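Local coordinates for protein aminoglycoside phosphotransferase (Mycobacterium smegmatis, PDB 6EF6) that phosphorylates (S)-1-amino-2-propanol as the kinase associated with the aminoacetone utilization microcompartment, and belongs to the phosphotransferase enzyme family, at residues Ser156-Ser161 with Ser291-Pro296; Gly226-Asp231 with Gly259-Asp264. One frame throughout, in Å; residues are numbered along the deposited sequence.

From the N terminus, the chain first enters contact 1 through residues 156-161 near the end of helix 147-163. It then runs through contact 2, which joins 226-231 to 259-264 and closes a short loop carrying the two-stranded sheet of 237-239 and 248-250. Only later do residues 291-296 return to helix 147-163, so the excursion of contact 1 encloses all of contact 2. The two centres lie about 12 Å apart, and two probable hydrogen bonds join them, from Ser161 OG to Leu227 O and from His158 NE2 to Asp264 OD2. Together they tie helix 147-163 to the metal-site loop and to the chain after helix 278-290.

Contact 1: residues Ser156-Ser161 with Ser291-Pro296; sequences SLHEHS and SRRELP
Helix 147-163 and the loop between helices 278-290 and 297-300 meet through Arg292 and Arg293, which lie against Ser156, His158 and Glu159. The backbones stay apart, Ser156 CA and Arg292 CA being 6.5 Å from each other, and side chains make most of the contact. Arg292 passes the Ser156 side chain; the turn at chi2 (-72°) brings NH1 level with the hydroxyl. That hydroxyl sits at the guanidinium edge, in its plane, but the hydrogen bond is weak: Arg292 NH1 to Ser156 OG is 3.4 Å with an N-H...O angle of 147°. The same NH1 has its stronger partner in Asp96, a salt bridge that should fix the group more firmly. Glu159 OE1 comes only to 4.0 Å from Arg292 O, two acceptors with no bond between them.

Arg293 behaves differently. Its chain is extended from CG to NE and runs alongside the helix, where Arg293 CD packs on His158 CB at 4.0 Å. Its guanidinium bonds through NH1 to Gln162 OE1 and through NH2 to the Tyr289 hydroxyl. His158 ND1 bonds to that hydroxyl too, so Tyr289 bridges the imidazole and the guanidinium; His158 ND1 and Arg293 NH2 stay 4.4 Å apart. With ND1 bonded to Tyr289 and NE2 to Asp264, both ring nitrogens are held, which should fix the rotation of the ring.

On its other flank, helix 147-163 places Leu157 and His160 against helix 78-94, while Leu295 packs on Trp285, Val286 and Tyr289 of helix 278-290. The loop thus joins helix 278-290 to the helix 147-163 face that carries Ser156, His158 and Glu159.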
ATOM      1  N   SER A 156      10.876   7.997   7.566  1.00 16.23           N
ATOM      2  CA  SER A 156      10.981   9.284   6.886  1.00 17.89           C
ATOM      3  C   SER A 156       9.637   9.750   6.343  1.00 17.78           C
ATOM      4  O   SER A 156       9.366  10.957   6.343  1.00 18.75           O
ATOM      5  CB  SER A 156      11.952   9.175   5.728  1.00 21.27           C
ATOM      6  OG  SER A 156      13.255   8.949   6.237  1.00 33.85           O
ATOM      7  N   LEU A 157       8.805   8.830   5.840  1.00 16.89           N
ATOM      8  CA  LEU A 157       7.456   9.206   5.408  1.00 16.59           C
ATOM      9  C   LEU A 157       6.619   9.668   6.579  1.00 15.79           C
ATOM     10  O   LEU A 157       5.844  10.628   6.447  1.00 16.98           O
ATOM     11  CB  LEU A 157       6.784   8.022   4.709  1.00 15.36           C
ATOM     12  CG  LEU A 157       7.316   7.719   3.308  1.00 15.78           C
ATOM     13  CD1 LEU A 157       6.795   6.379   2.814  1.00 16.36           C
ATOM     14  CD2 LEU A 157       6.942   8.824   2.304  1.00 22.18           C
ATOM     15  N   HIS A 158       6.731   9.028   7.728  1.00 15.09           N
ATOM     16  CA  HIS A 158       6.000   9.457   8.891  1.00 15.99           C
ATOM     17  C   HIS A 158       6.464  10.830   9.354  1.00 16.69           C
ATOM     18  O   HIS A 158       5.646  11.685   9.746  1.00 17.44           O
ATOM     19  CB  HIS A 158       6.160   8.450  10.008  1.00 15.67           C
ATOM     20  CG  HIS A 158       5.503   7.154   9.725  1.00 14.65           C
ATOM     21  ND1 HIS A 158       5.595   6.094  10.593  1.00 15.29           N
ATOM     22  CD2 HIS A 158       4.682   6.765   8.727  1.00 14.41           C
ATOM     23  CE1 HIS A 158       4.902   5.080  10.121  1.00 14.67           C
ATOM     24  NE2 HIS A 158       4.337   5.445   8.984  1.00 15.21           N
ATOM     25  N   GLU A 159       7.771  11.066   9.373  1.00 16.66           N
ATOM     26  CA  GLU A 159       8.279  12.362   9.799  1.00 17.53           C
ATOM     27  C   GLU A 159       7.747  13.460   8.895  1.00 17.59           C
ATOM     28  O   GLU A 159       7.354  14.537   9.379  1.00 18.78           O
ATOM     29  CB  GLU A 159       9.798  12.309   9.751  1.00 20.62           C
ATOM     30  CG  GLU A 159      10.499  13.610  10.206  1.00 45.55           C
ATOM     31  CD  GLU A 159      11.958  13.659   9.794  1.00 64.31           C
ATOM     32  OE1 GLU A 159      12.832  13.308  10.618  1.00 69.82           O
ATOM     33  OE2 GLU A 159      12.231  14.033   8.633  1.00 68.34           O
ATOM     34  N   HIS A 160       7.772  13.258   7.572  1.00 18.79           N
ATOM     35  CA  HIS A 160       7.221  14.262   6.668  1.00 19.96           C
ATOM     36  C   HIS A 160       5.742  14.491   6.933  1.00 19.49           C
ATOM     37  O   HIS A 160       5.274  15.635   7.048  1.00 19.49           O
ATOM     38  CB  HIS A 160       7.439  13.912   5.207  1.00 19.56           C
ATOM     39  CG  HIS A 160       6.922  14.977   4.314  1.00 20.02           C
ATOM     40  ND1 HIS A 160       5.643  14.981   3.802  1.00 20.57           N
ATOM     41  CD2 HIS A 160       7.460  16.176   3.984  1.00 21.01           C
ATOM     42  CE1 HIS A 160       5.444  16.097   3.125  1.00 19.05           C
ATOM     43  NE2 HIS A 160       6.525  16.860   3.243  1.00 22.80           N
ATOM     44  N   SER A 161       4.977  13.415   7.031  1.00 19.35           N
ATOM     45  CA  SER A 161       3.540  13.533   7.251  1.00 18.73           C
ATOM     46  C   SER A 161       3.229  14.320   8.528  1.00 21.32           C
ATOM     47  O   SER A 161       2.284  15.126   8.559  1.00 21.52           O
ATOM     48  CB  SER A 161       2.931  12.113   7.301  1.00 19.89           C
ATOM     49  OG  SER A 161       1.611  12.118   7.858  1.00 25.41           O
ATOM     50  N   SER A 291      16.348   4.531  13.422  1.00 16.74           N
ATOM     51  CA  SER A 291      17.471   5.321  12.938  1.00 18.22           C
ATOM     52  C   SER A 291      17.030   6.711  12.480  1.00 17.67           C
ATOM     53  O   SER A 291      17.877   7.613  12.406  1.00 21.71           O
ATOM     54  CB  SER A 291      18.241   4.585  11.836  1.00 18.85           C
ATOM     55  OG  SER A 291      17.646   4.721  10.553  1.00 19.33           O
ATOM     56  N   ARG A 292      15.752   6.886  12.166  1.00 16.72           N
ATOM     57  CA  ARG A 292      15.210   8.161  11.687  1.00 19.47           C
ATOM     58  C   ARG A 292      14.145   8.768  12.577  1.00 20.20           C
ATOM     59  O   ARG A 292      14.047  10.007  12.611  1.00 26.14           O
ATOM     60  CB  ARG A 292      14.602   7.977  10.279  1.00 21.80           C
ATOM     61  CG  ARG A 292      15.610   7.731   9.211  1.00 37.33           C
ATOM     62  CD  ARG A 292      16.418   8.975   8.879  1.00 46.93           C
ATOM     63  NE  ARG A 292      17.627   8.627   8.131  1.00 56.51           N
ATOM     64  CZ  ARG A 292      17.696   8.499   6.809  1.00 61.72           C
ATOM     65  NH1 ARG A 292      16.630   8.689   6.044  1.00 62.10           N
ATOM     66  NH2 ARG A 292      18.853   8.176   6.249  1.00 65.68           N
ATOM     67  N   ARG A 293      13.379   7.989  13.311  1.00 18.85           N
ATOM     68  CA  ARG A 293      12.255   8.480  14.108  1.00 19.89           C
ATOM     69  C   ARG A 293      12.045   7.555  15.294  1.00 18.91           C
ATOM     70  O   ARG A 293      12.156   6.340  15.180  1.00 18.88           O
ATOM     71  CB  ARG A 293      10.958   8.542  13.310  1.00 21.74           C
ATOM     72  CG  ARG A 293       9.701   9.133  14.067  1.00 28.93           C
ATOM     73  CD  ARG A 293       8.414   9.133  13.228  1.00 30.95           C
ATOM     74  NE  ARG A 293       7.276   9.728  13.926  1.00 37.38           N
ATOM     75  CZ  ARG A 293       6.301   9.057  14.547  1.00 46.27           C
ATOM     76  NH1 ARG A 293       5.313   9.726  15.138  1.00 57.06           N
ATOM     77  NH2 ARG A 293       6.291   7.732  14.597  1.00 36.38           N
ATOM     78  N   GLU A 294      11.709   8.120  16.428  1.00 20.81           N
ATOM     79  CA  GLU A 294      11.426   7.304  17.600  0.55 20.67           C
ATOM     80  C   GLU A 294      10.312   6.290  17.360  1.00 20.26           C
ATOM     81  O   GLU A 294       9.311   6.558  16.670  1.00 21.23           O
ATOM     82  CB  GLU A 294      11.006   8.200  18.764  0.55 22.92           C
ATOM     83  CG  GLU A 294       9.734   9.016  18.500  0.55 28.68           C
ATOM     84  CD  GLU A 294       9.054   9.435  19.776  0.55 32.65           C
ATOM     85  OE1 GLU A 294       9.803   9.756  20.725  0.55 27.87           O
ATOM     86  OE2 GLU A 294       7.799   9.382  19.809  0.55 32.61           O
ATOM     87  N   LEU A 295      10.452   5.102  17.963  1.00 19.06           N
ATOM     88  CA  LEU A 295       9.433   4.070  17.985  1.00 17.45           C
ATOM     89  C   LEU A 295       9.306   3.639  19.442  1.00 19.39           C
ATOM     90  O   LEU A 295      10.007   2.735  19.902  1.00 20.21           O
ATOM     91  CB  LEU A 295       9.759   2.939  16.990  1.00 18.19           C
ATOM     92  CG  LEU A 295       8.598   2.052  16.541  1.00 19.05           C
ATOM     93  CD1 LEU A 295       8.969   1.179  15.356  1.00 18.18           C
ATOM     94  CD2 LEU A 295       8.165   1.139  17.631  1.00 22.47           C
ATOM     95  N   PRO A 296       8.426   4.285  20.209  1.00 18.48           N
ATOM     96  CA  PRO A 296       8.254   3.952  21.608  1.00 20.99           C
ATOM     97  C   PRO A 296       7.736   2.550  21.880  1.00 18.77           C
ATOM     98  O   PRO A 296       7.122   1.899  21.018  1.00 16.83           O
ATOM     99  CB  PRO A 296       7.226   4.992  22.078  1.00 22.85           C
ATOM    100  CG  PRO A 296       7.143   6.052  21.051  1.00 22.77           C
ATOM    101  CD  PRO A 296       7.566   5.377  19.763  1.00 20.56           C
TER

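Contact 2: residues Gly226-Asp231 with Gly259-Asp264; sequences GLIHAD and GWYFYD. With NA (sodium ion), chain D.
Backbone pairing between Gly226 and Gly259 is the first kind of interaction here. The two form an antiparallel hydrogen-bonded pair: Gly226 N to Gly259 O and Gly259 N to Gly226 O are both 2.9 Å, at N-H...O angles of 163° and 160°. Having no side chain, Gly226 lets the Tyr261 ring lie close, with Gly226 N 3.7 Å above one ring face, toward the rim, and Tyr261 OH 3.5 Å from Gly226 CA.

Apolar contacts follow along Ile228. Its CG2 meets Tyr261 CD1 at 3.7 Å, while Ile228 CD1 reaches the edge of the Tyr263 ring in its plane, 3.8 Å from CD2. The two branches thus part, CG2 to Tyr261 and CD1 to Tyr263.

Polar bonds hold the turn beyond. Asp264 OD1 accepts from Ala230 N at 3.0 Å, nearly along its C-O axis, CG standing beside the residue's own backbone N (chi1 -79°). OD2 is hydrogen-bonded to His158 NE2 of helix 147-163 and also accepts from a water that in turn accepts from His229 N, so both carboxylate oxygens are engaged. A second water links Leu227 N to Tyr261 OH.

The metal site and its loop come last. Asp231 OD2 binds the sodium ion at 2.2 Å, with three waters and Asp252, while OD1 forms salt bridges with Arg233 and Arg310. Asp231 N donates to His229 ND1 in the ring plane, and His229 NE2 bonds to Ile251 O. His229, Asp231 and Asn236 match the HxDxxxxN catalytic-loop pattern of kinase-like phosphotransferases.

Around this buried core, helix 147-163 packs on Tyr261 and Asp264, helix 198-218 on Trp260 and Phe262, and helix 303-320 on Phe262 and Tyr263, whose hydroxyl bonds to Arg310.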
ATOM      1  N   GLY A 226      -2.425   9.532  11.347  1.00 18.28           N
ATOM      2  CA  GLY A 226      -2.260  10.641  10.425  1.00 16.92           C
ATOM      3  C   GLY A 226      -2.141  10.128   9.000  1.00 15.89           C
ATOM      4  O   GLY A 226      -2.571   9.019   8.690  1.00 16.60           O
ATOM      5  N   LEU A 227      -1.572  10.944   8.139  1.00 16.88           N
ATOM      6  CA  LEU A 227      -1.438  10.620   6.718  1.00 16.06           C
ATOM      7  C   LEU A 227      -0.321   9.576   6.505  1.00 16.01           C
ATOM      8  O   LEU A 227       0.827   9.789   6.912  1.00 16.34           O
ATOM      9  CB  LEU A 227      -1.166  11.885   5.911  1.00 17.72           C
ATOM     10  CG  LEU A 227      -0.933  11.676   4.405  1.00 17.47           C
ATOM     11  CD1 LEU A 227      -2.157  11.118   3.715  1.00 19.36           C
ATOM     12  CD2 LEU A 227      -0.503  12.994   3.719  1.00 20.10           C
ATOM     13  N   ILE A 228      -0.668   8.449   5.882  1.00 14.94           N
ATOM     14  CA  ILE A 228       0.207   7.307   5.619  1.00 14.77           C
ATOM     15  C   ILE A 228       0.090   6.828   4.160  1.00 14.15           C
ATOM     16  O   ILE A 228      -0.909   7.007   3.474  1.00 15.01           O
ATOM     17  CB  ILE A 228      -0.055   6.118   6.575  1.00 14.46           C
ATOM     18  CG1 ILE A 228      -1.511   5.646   6.507  1.00 14.72           C
ATOM     19  CG2 ILE A 228       0.342   6.470   7.989  1.00 16.65           C
ATOM     20  CD1 ILE A 228      -1.745   4.292   7.150  1.00 17.70           C
ATOM     21  N   HIS A 229       1.159   6.190   3.705  1.00 14.42           N
ATOM     22  CA  HIS A 229       1.172   5.549   2.380  1.00 13.28           C
ATOM     23  C   HIS A 229       0.199   4.360   2.302  1.00 14.18           C
ATOM     24  O   HIS A 229      -0.552   4.242   1.338  1.00 15.14           O
ATOM     25  CB  HIS A 229       2.602   5.145   2.063  1.00 14.35           C
ATOM     26  CG  HIS A 229       2.796   4.440   0.761  1.00 13.56           C
ATOM     27  ND1 HIS A 229       2.348   3.148   0.532  1.00 14.05           N
ATOM     28  CD2 HIS A 229       3.430   4.842  -0.373  1.00 15.33           C
ATOM     29  CE1 HIS A 229       2.732   2.791  -0.682  1.00 15.05           C
ATOM     30  NE2 HIS A 229       3.403   3.789  -1.243  1.00 15.34           N
ATOM     31  N   ALA A 230       0.216   3.503   3.344  1.00 14.09           N
ATOM     32  CA  ALA A 230      -0.747   2.418   3.544  1.00 15.29           C
ATOM     33  C   ALA A 230      -0.572   1.261   2.582  1.00 15.97           C
ATOM     34  O   ALA A 230      -1.400   0.360   2.598  1.00 16.14           O
ATOM     35  CB  ALA A 230      -2.186   2.914   3.587  1.00 15.93           C
ATOM     36  N   ASP A 231       0.519   1.180   1.820  1.00 15.03           N
ATOM     37  CA  ASP A 231       0.835  -0.009   1.010  1.00 13.82           C
ATOM     38  C   ASP A 231       2.342  -0.174   0.869  1.00 13.22           C
ATOM     39  O   ASP A 231       2.875  -0.383  -0.231  1.00 15.08           O
ATOM     40  CB  ASP A 231       0.104  -0.050  -0.336  1.00 16.17           C
ATOM     41  CG  ASP A 231       0.105  -1.450  -0.947  1.00 17.71           C
ATOM     42  OD1 ASP A 231       0.344  -2.456  -0.248  1.00 19.55           O
ATOM     43  OD2 ASP A 231      -0.058  -1.494  -2.196  1.00 19.73           O
ATOM     44  N   GLY A 259      -4.679   7.009   8.694  1.00 15.67           N
ATOM     45  CA  GLY A 259      -4.672   5.728   9.378  1.00 15.65           C
ATOM     46  C   GLY A 259      -3.641   5.719  10.487  1.00 14.78           C
ATOM     47  O   GLY A 259      -2.992   6.734  10.729  1.00 15.57           O
ATOM     48  N   TRP A 260      -3.512   4.589  11.179  1.00 14.42           N
ATOM     49  CA  TRP A 260      -2.457   4.496  12.190  1.00 14.79           C
ATOM     50  C   TRP A 260      -1.088   4.452  11.555  1.00 13.99           C
ATOM     51  O   TRP A 260      -0.868   3.630  10.653  1.00 13.84           O
ATOM     52  CB  TRP A 260      -2.689   3.314  13.122  1.00 14.44           C
ATOM     53  CG  TRP A 260      -3.880   3.466  14.028  1.00 14.05           C
ATOM     54  CD1 TRP A 260      -3.908   4.155  15.211  1.00 15.13           C
ATOM     55  CD2 TRP A 260      -5.223   3.005  13.822  1.00 15.80           C
ATOM     56  NE1 TRP A 260      -5.151   4.138  15.757  1.00 16.20           N
ATOM     57  CE2 TRP A 260      -5.984   3.428  14.935  1.00 16.86           C
ATOM     58  CE3 TRP A 260      -5.838   2.206  12.839  1.00 15.91           C
ATOM     59  CZ2 TRP A 260      -7.337   3.169  15.070  1.00 16.67           C
ATOM     60  CZ3 TRP A 260      -7.208   1.961  12.985  1.00 17.65           C
ATOM     61  CH2 TRP A 260      -7.915   2.399  14.112  1.00 18.72           C
ATOM     62  N   TYR A 261      -0.152   5.259  12.060  1.00 13.67           N
ATOM     63  CA  TYR A 261       1.200   5.219  11.498  1.00 13.68           C
ATOM     64  C   TYR A 261       1.750   3.795  11.425  1.00 14.09           C
ATOM     65  O   TYR A 261       2.324   3.385  10.409  1.00 14.09           O
ATOM     66  CB  TYR A 261       2.159   6.142  12.270  1.00 15.38           C
ATOM     67  CG  TYR A 261       1.861   7.606  12.070  1.00 16.78           C
ATOM     68  CD1 TYR A 261       1.938   8.190  10.834  1.00 19.03           C
ATOM     69  CD2 TYR A 261       1.443   8.386  13.106  1.00 17.30           C
ATOM     70  CE1 TYR A 261       1.640   9.558  10.658  1.00 20.63           C
ATOM     71  CE2 TYR A 261       1.140   9.729  12.954  1.00 20.61           C
ATOM     72  CZ  TYR A 261       1.219  10.289  11.697  1.00 19.77           C
ATOM     73  OH  TYR A 261       0.923  11.653  11.562  1.00 25.13           O
ATOM     74  N   PHE A 262       1.631   3.034  12.508  1.00 13.29           N
ATOM     75  CA  PHE A 262       2.223   1.700  12.535  1.00 13.57           C
ATOM     76  C   PHE A 262       1.440   0.643  11.779  1.00 13.01           C
ATOM     77  O   PHE A 262       1.943  -0.477  11.592  1.00 13.88           O
ATOM     78  CB  PHE A 262       2.706   1.366  13.948  1.00 13.99           C
ATOM     79  CG  PHE A 262       3.837   2.268  14.331  1.00 14.42           C
ATOM     80  CD1 PHE A 262       5.072   2.068  13.714  1.00 14.93           C
ATOM     81  CD2 PHE A 262       3.711   3.329  15.177  1.00 15.96           C
ATOM     82  CE1 PHE A 262       6.127   2.913  13.963  1.00 15.65           C
ATOM     83  CE2 PHE A 262       4.767   4.191  15.402  1.00 18.01           C
ATOM     84  CZ  PHE A 262       5.958   3.970  14.804  1.00 15.30           C
ATOM     85  N   TYR A 263       0.258   0.974  11.244  1.00 12.91           N
ATOM     86  CA  TYR A 263      -0.324   0.090  10.250  1.00 12.43           C
ATOM     87  C   TYR A 263       0.611  -0.079   9.066  1.00 12.57           C
ATOM     88  O   TYR A 263       0.605  -1.128   8.436  1.00 11.96           O
ATOM     89  CB  TYR A 263      -1.694   0.652   9.833  1.00 13.77           C
ATOM     90  CG  TYR A 263      -2.334  -0.073   8.665  1.00 13.25           C
ATOM     91  CD1 TYR A 263      -2.677  -1.425   8.719  1.00 13.42           C
ATOM     92  CD2 TYR A 263      -2.577   0.582   7.483  1.00 14.46           C
ATOM     93  CE1 TYR A 263      -3.219  -2.081   7.646  1.00 13.50           C
ATOM     94  CE2 TYR A 263      -3.153  -0.072   6.378  1.00 14.98           C
ATOM     95  CZ  TYR A 263      -3.456  -1.401   6.485  1.00 13.22           C
ATOM     96  OH  TYR A 263      -4.012  -2.045   5.407  1.00 15.57           O
ATOM     97  N   ASP A 264       1.449   0.918   8.752  1.00 12.94           N
ATOM     98  CA  ASP A 264       2.413   0.731   7.670  1.00 12.99           C
ATOM     99  C   ASP A 264       3.326  -0.480   7.907  1.00 13.62           C
ATOM    100  O   ASP A 264       3.742  -1.152   6.925  1.00 14.00           O
ATOM    101  CB  ASP A 264       3.254   1.995   7.475  1.00 13.01           C
ATOM    102  CG  ASP A 264       2.566   3.080   6.700  1.00 14.45           C
ATOM    103  OD1 ASP A 264       1.708   2.813   5.837  1.00 15.04           O
ATOM    104  OD2 ASP A 264       2.950   4.259   6.940  1.00 14.69           O
TER
HETATM  105 NA    NA D 403      -1.435  -0.843  -3.803  1.00 44.00          NA
HETATM  106  O   HOH W   1      -0.105  13.145   9.445  1.00 27.15           O
HETATM  107  O   HOH W   2       3.529   6.252   5.205  1.00 14.53           O
HETATM  108  O   HOH W   3      -4.675  -0.543   3.280  1.00 22.41           O
HETATM  109  O   HOH W   4      -1.668   1.269  -3.201  1.00 24.42           O
HETATM  110  O   HOH W   5      -2.362  -0.146  -5.986  1.00 30.42           O
HETATM  111  O   HOH W   6      -3.226  -1.527  -3.132  1.00 45.09           O